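Local coordinates for transketolase (Campylobacter jejuni, PDB 3L84), which belongs to the transketolase family of thiamine diphosphate-dependent enzymes, built from two thiamine diphosphate-binding-type domains and a transketolase C-terminal domain, at residues 478-481 against 482-486; 81-84 against 85-89; 623-626 against 627-630. All blocks are in the same frame, centred on the assembly; numbering follows the deposited sequence.

Contact 1: residues 478-481 against 482-486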
# COMPACT_ATOMS: atom_id res chain seq x y z
N GLU A 478 -4.46 8.08 28.66
CA GLU A 478 -5.31 7.87 27.50
C GLU A 478 -4.91 6.59 26.74
O GLU A 478 -5.75 5.90 26.20
CB GLU A 478 -5.30 9.08 26.54
CG GLU A 478 -5.96 10.35 27.04
CD GLU A 478 -6.27 11.34 25.96
OE1 GLU A 478 -5.79 11.21 24.80
OE2 GLU A 478 -7.02 12.31 26.26
N ASN A 479 -3.61 6.32 26.67
CA ASN A 479 -3.13 5.14 25.97
C ASN A 479 -3.65 3.84 26.59
O ASN A 479 -4.03 2.90 25.90
CB ASN A 479 -1.59 5.20 25.91
CG ASN A 479 -0.92 4.24 24.96
OD1 ASN A 479 -1.55 3.37 24.24
ND2 ASN A 479 0.35 4.39 24.88
N VAL A 480 -3.68 3.80 27.94
CA VAL A 480 -4.22 2.67 28.68
C VAL A 480 -5.73 2.55 28.42
O VAL A 480 -6.23 1.44 28.14
CB VAL A 480 -3.96 2.80 30.20
CG1 VAL A 480 -4.87 1.87 30.98
CG2 VAL A 480 -2.50 2.58 30.46
N LYS A 481 -6.47 3.65 28.56
CA LYS A 481 -7.92 3.60 28.36
C LYS A 481 -8.26 3.14 26.94
O LYS A 481 -9.23 2.41 26.73
CB LYS A 481 -8.55 4.96 28.70
CG LYS A 481 -8.48 5.30 30.17
CD LYS A 481 -8.88 6.74 30.41
CE LYS A 481 -8.91 7.16 31.87
NZ LYS A 481 -9.12 8.66 31.94
N ALA A 482 -7.43 3.55 25.97
CA ALA A 482 -7.62 3.14 24.58
C ALA A 482 -7.47 1.63 24.46
O ALA A 482 -8.27 0.99 23.78
CB ALA A 482 -6.61 3.83 23.67
N TRP A 483 -6.44 1.04 25.07
CA TRP A 483 -6.29 -0.42 25.05
C TRP A 483 -7.47 -1.13 25.70
O TRP A 483 -7.91 -2.18 25.22
CB TRP A 483 -4.98 -0.82 25.71
CG TRP A 483 -3.85 -0.89 24.72
CD1 TRP A 483 -2.84 0.02 24.54
CD2 TRP A 483 -3.66 -1.92 23.74
NE1 TRP A 483 -2.02 -0.42 23.53
CE2 TRP A 483 -2.50 -1.59 23.01
CE3 TRP A 483 -4.37 -3.06 23.39
CZ2 TRP A 483 -2.01 -2.38 21.98
CZ3 TRP A 483 -3.90 -3.86 22.36
CH2 TRP A 483 -2.73 -3.52 21.66
N GLN A 484 -7.97 -0.60 26.83
CA GLN A 484 -9.10 -1.24 27.49
C GLN A 484 -10.30 -1.30 26.55
O GLN A 484 -10.99 -2.30 26.47
CB GLN A 484 -9.41 -0.57 28.83
CG GLN A 484 -8.31 -0.80 29.86
CD GLN A 484 -8.46 0.04 31.10
OE1 GLN A 484 -8.66 1.24 31.03
NE2 GLN A 484 -8.34 -0.62 32.28
N ILE A 485 -10.54 -0.22 25.82
CA ILE A 485 -11.59 -0.22 24.80
C ILE A 485 -11.27 -1.17 23.66
O ILE A 485 -12.14 -1.96 23.24
CB ILE A 485 -11.83 1.20 24.26
CG1 ILE A 485 -12.29 2.15 25.37
CG2 ILE A 485 -12.84 1.18 23.10
CD1 ILE A 485 -11.96 3.63 25.12
N ALA A 486 -10.06 -1.10 23.14
CA ALA A 486 -9.71 -1.92 21.99
C ALA A 486 -9.86 -3.42 22.26
O ALA A 486 -10.34 -4.17 21.39
CB ALA A 486 -8.29 -1.65 21.56

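Contact 2: residues 81-84 against 85-89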
# COMPACT_ATOMS: atom_id res chain seq x y z
N TYR A 81 -21.08 -28.57 4.85
CA TYR A 81 -21.08 -27.34 5.63
C TYR A 81 -22.47 -26.72 5.57
O TYR A 81 -23.33 -27.13 4.77
CB TYR A 81 -20.05 -26.37 5.08
CG TYR A 81 -18.62 -26.73 5.39
CD1 TYR A 81 -17.96 -27.70 4.68
CD2 TYR A 81 -17.91 -26.08 6.40
CE1 TYR A 81 -16.62 -28.00 4.95
CE2 TYR A 81 -16.60 -26.40 6.68
CZ TYR A 81 -15.97 -27.36 6.00
OH TYR A 81 -14.64 -27.68 6.24
N ASP A 82 -22.69 -25.69 6.38
CA ASP A 82 -23.98 -25.04 6.48
C ASP A 82 -24.12 -24.02 5.35
O ASP A 82 -24.10 -22.80 5.56
CB ASP A 82 -24.11 -24.36 7.85
CG ASP A 82 -25.47 -23.79 8.10
OD1 ASP A 82 -26.46 -24.21 7.45
OD2 ASP A 82 -25.52 -22.88 8.95
N LEU A 83 -24.21 -24.52 4.14
CA LEU A 83 -24.37 -23.72 2.92
C LEU A 83 -25.23 -24.59 2.04
O LEU A 83 -24.84 -25.73 1.76
CB LEU A 83 -23.02 -23.45 2.29
CG LEU A 83 -22.92 -22.39 1.24
CD1 LEU A 83 -23.34 -20.99 1.75
CD2 LEU A 83 -21.52 -22.28 0.59
N SER A 84 -26.43 -24.10 1.68
CA SER A 84 -27.43 -24.90 1.00
C SER A 84 -27.38 -24.75 -0.51
O SER A 84 -26.73 -23.86 -1.06
CB SER A 84 -28.82 -24.50 1.48
OG SER A 84 -29.15 -23.22 1.02
N LEU A 85 -28.11 -25.61 -1.20
CA LEU A 85 -28.27 -25.48 -2.63
C LEU A 85 -28.94 -24.15 -2.99
O LEU A 85 -28.52 -23.48 -3.93
CB LEU A 85 -29.06 -26.66 -3.20
CG LEU A 85 -29.00 -26.82 -4.73
CD1 LEU A 85 -27.59 -27.18 -5.21
CD2 LEU A 85 -30.03 -27.88 -5.17
N GLU A 86 -29.94 -23.74 -2.23
CA GLU A 86 -30.54 -22.45 -2.45
C GLU A 86 -29.51 -21.31 -2.32
O GLU A 86 -29.54 -20.35 -3.08
CB GLU A 86 -31.71 -22.19 -1.50
CG GLU A 86 -32.64 -21.10 -1.97
CD GLU A 86 -33.35 -21.39 -3.31
OE1 GLU A 86 -33.47 -22.56 -3.76
OE2 GLU A 86 -33.78 -20.41 -3.94
N ASP A 87 -28.62 -21.42 -1.35
CA ASP A 87 -27.57 -20.40 -1.22
C ASP A 87 -26.71 -20.32 -2.51
O ASP A 87 -26.36 -19.24 -2.97
CB ASP A 87 -26.65 -20.72 -0.03
CG ASP A 87 -27.33 -20.57 1.31
OD1 ASP A 87 -28.23 -19.69 1.47
OD2 ASP A 87 -26.94 -21.32 2.25
N LEU A 88 -26.39 -21.47 -3.08
CA LEU A 88 -25.65 -21.48 -4.34
C LEU A 88 -26.43 -20.78 -5.46
O LEU A 88 -25.84 -20.08 -6.27
CB LEU A 88 -25.27 -22.91 -4.76
CG LEU A 88 -24.50 -23.78 -3.76
CD1 LEU A 88 -24.08 -25.10 -4.43
CD2 LEU A 88 -23.28 -23.04 -3.22
N LYS A 89 -27.74 -20.95 -5.47
CA LYS A 89 -28.61 -20.28 -6.42
C LYS A 89 -28.76 -18.78 -6.20
O LYS A 89 -29.38 -18.11 -6.99
CB LYS A 89 -30.00 -20.95 -6.40
CG LYS A 89 -29.98 -22.32 -7.02
CD LYS A 89 -31.31 -23.07 -6.86
CE LYS A 89 -31.17 -24.51 -7.40
NZ LYS A 89 -32.42 -25.32 -7.26

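Contact 3: residues 623-626 against 627-630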
# COMPACT_ATOMS: atom_id res chain seq x y z
N SER A 623 1.30 31.41 20.49
CA SER A 623 1.06 32.74 19.93
C SER A 623 0.35 32.63 18.57
O SER A 623 -0.58 33.39 18.31
CB SER A 623 2.37 33.50 19.77
OG SER A 623 2.92 33.84 21.04
N LYS A 624 0.78 31.70 17.73
CA LYS A 624 0.17 31.59 16.40
C LYS A 624 -1.25 31.06 16.47
O LYS A 624 -2.13 31.50 15.74
CB LYS A 624 1.03 30.74 15.47
CG LYS A 624 2.35 31.42 15.11
CD LYS A 624 3.20 30.57 14.24
CE LYS A 624 4.46 31.24 13.71
NZ LYS A 624 5.27 30.32 12.85
N LEU A 625 -1.48 30.07 17.35
CA LEU A 625 -2.82 29.52 17.45
C LEU A 625 -3.79 30.54 18.04
O LEU A 625 -4.89 30.70 17.55
CB LEU A 625 -2.81 28.21 18.25
CG LEU A 625 -4.18 27.60 18.48
CD1 LEU A 625 -4.92 27.30 17.18
CD2 LEU A 625 -4.04 26.29 19.30
N VAL A 626 -3.36 31.25 19.06
CA VAL A 626 -4.21 32.30 19.62
C VAL A 626 -4.53 33.39 18.60
O VAL A 626 -5.65 33.84 18.50
CB VAL A 626 -3.57 32.90 20.87
CG1 VAL A 626 -4.27 34.23 21.30
CG2 VAL A 626 -3.59 31.89 22.02
N ASN A 627 -3.53 33.80 17.82
CA ASN A 627 -3.78 34.77 16.74
C ASN A 627 -4.79 34.27 15.72
O ASN A 627 -5.66 35.04 15.28
CB ASN A 627 -2.46 35.21 16.10
CG ASN A 627 -1.71 36.18 16.97
OD1 ASN A 627 -2.26 36.77 17.90
ND2 ASN A 627 -0.42 36.33 16.69
N PHE A 628 -4.72 32.99 15.36
CA PHE A 628 -5.67 32.38 14.46
C PHE A 628 -7.09 32.39 15.07
O PHE A 628 -8.07 32.77 14.41
CB PHE A 628 -5.21 30.96 14.17
CG PHE A 628 -6.16 30.17 13.31
CD1 PHE A 628 -6.12 30.27 11.92
CD2 PHE A 628 -7.08 29.32 13.89
CE1 PHE A 628 -7.00 29.54 11.13
CE2 PHE A 628 -7.94 28.56 13.11
CZ PHE A 628 -7.91 28.67 11.72
N ILE A 629 -7.21 31.99 16.34
CA ILE A 629 -8.52 31.92 17.00
C ILE A 629 -9.15 33.32 17.11
O ILE A 629 -10.36 33.46 16.98
CB ILE A 629 -8.37 31.25 18.37
CG1 ILE A 629 -7.99 29.77 18.16
CG2 ILE A 629 -9.65 31.38 19.22
CD1 ILE A 629 -7.66 29.01 19.42
N LEU A 630 -8.32 34.33 17.33
CA LEU A 630 -8.78 35.74 17.46
C LEU A 630 -8.87 36.44 16.12
O LEU A 630 -9.10 37.65 16.05
CB LEU A 630 -7.88 36.49 18.44
CG LEU A 630 -7.93 35.94 19.88
CD1 LEU A 630 -7.05 36.73 20.85
CD2 LEU A 630 -9.39 35.90 20.45
O HOH W 1 -0.76 35.69 20.06

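Contact 1: residues 478-481 against 482-486
From E478 to I485 the backbone runs as one alpha-helical ladder, in which the amides of A482, W483, Q484 and I485 each donate to the carbonyl four residues back. The bond from A482 N to E478 O measures 2.9 Å, and that from W483 N to N479 O is 3.2 Å. The turns belong to helix 476-488, the crossover helix of the parallel beta-alpha-beta unit formed with strands 469-471 and 493-496 in the pyrimidine binding domain. N479 and W483, one turn apart, lie side by side and point the same way. N479 CG stands anti to its own amide nitrogen (chi1 -167°), which directs the carboxamide along the indole; its plane is 27° from that of the ring, and N479 OD1 approaches W483 CD1 to 3.6 Å. The backbone O of N479 also reaches W483 CD1, at 3.4 Å, lying at the ring edge and near its plane. Both polar ends of the amide are engaged by helix 340-354: OD1 accepts from N344 ND2, while ND2 bonds to S343 OG, an arrangement that should fix the flip of the group. F495 of strand 493-496 stacks on the indole. On another side of the helix, Q484 slants across V480, and its OE1 lies 3.8 Å from V480 CG1, a van der Waals contact of the amide end with a methyl. K481 extends beyond CG to a salt bridge with D512, and E478 bonds through OE2 to Y518 and S558. One turn after K481, the I485 side chain runs back toward the N-terminal end of the helix: both CG1 and CD1 of I485 come to 3.4 Å from K481 O, the same oxygen that accepts from I485 N at 3.1 Å.

Contact 2: residues 81-84 against 85-89
S84 and D87 clasp each other in a capping box at the start of helix 85-88, with S84 at the N-cap. Two reciprocal hydrogen bonds define it. D87 N donates to S84 OG at 3.0 Å, and S84 N donates to D87 OD2 at 2.9 Å with an almost straight N-H...O angle of 176°. This second donor meets OD2 on its anti side, 35° out of the carboxylate plane. With chi1 at 70°, S84 OG sits between its backbone nitrogen and carbonyl carbon, a position from which it faces the amide of D87. The first helical backbone bond follows, L88 N to S84 O at 3.1 Å. By van der Waals contact, L83 CD1 flanks the capping carboxylate, 3.6 Å from D87 OD2 and 3.8 Å from D87 CB. The apolar pair proper is L83 CD2 with L88 CD2, at 4.3 Å. L83 and L88 both rest on Y73 of the preceding helix 69-79, and L88 also touches H77, while K97 of a later loop packs against L83 and D87.

Contact 3: residues 623-626 against 627-630
V626 and L630 stand side by side and point the same way at the C-terminal end of helix 622-629, with V626 CG1 3.8 Å from L630 CD1. The valine places CG1 anti to its own nitrogen (chi1 167°), on the side of the following turn where the leucine methyl meets it. The backbone ties the same two residues: L630 N donates to V626 O at 3.0 Å, although L630 is the first residue to depart from helical backbone angles. L630 CG also lies 3.4 Å from V626 O, beyond the oxygen rather than over the carbonyl. N627 makes a different kind of contact, with the backbone of the preceding turn. Its amide nitrogen donates to S623 O at 3.0 Å, and N627 CG lies 3.3 Å from the same S623 O. A water donates to S623 O at 2.9 Å and, more weakly, to N627 OD1, so that it bridges the carbonyl and the carboxamide on an exposed flank. These turns form the last helix of the chain, laid against helix 537-549 and the mixed sheet that includes strands 528-532 and 598-600. L625 and I629 supply part of the buried side: they cross at a slant, and L625 CG is 3.9 Å from I629 CD1. L625 also touches L539 and S543, whereas I629 reaches L547, F528 and L530. F628 neighbours L625: L625 CD1 approaches F628 CD2 obliquely at 4.4 Å, and the phenyl ring meets that of Y600 edge-to-face.

Followed from the N terminus, the contacts come in series, contact 2, then contact 1, then contact 3; none nests within or crosses another. Each joins consecutive residues, so none closes a long loop. Contact 2 turns the chain from the loop after helix 69-79 into helix 85-88, within the thiamine diphosphate binding domain. Contact 1 falls in the pyrimidine binding domain, on a helix linking two parallel strands, and contact 3 on the final helix, against the mixed sheet. Centres of contacts 2 and 3 lie about 63 Å apart, on opposite sides of the chain's centre; contact 1 is nearer to contact 3, about 32 Å between centres, without touching it.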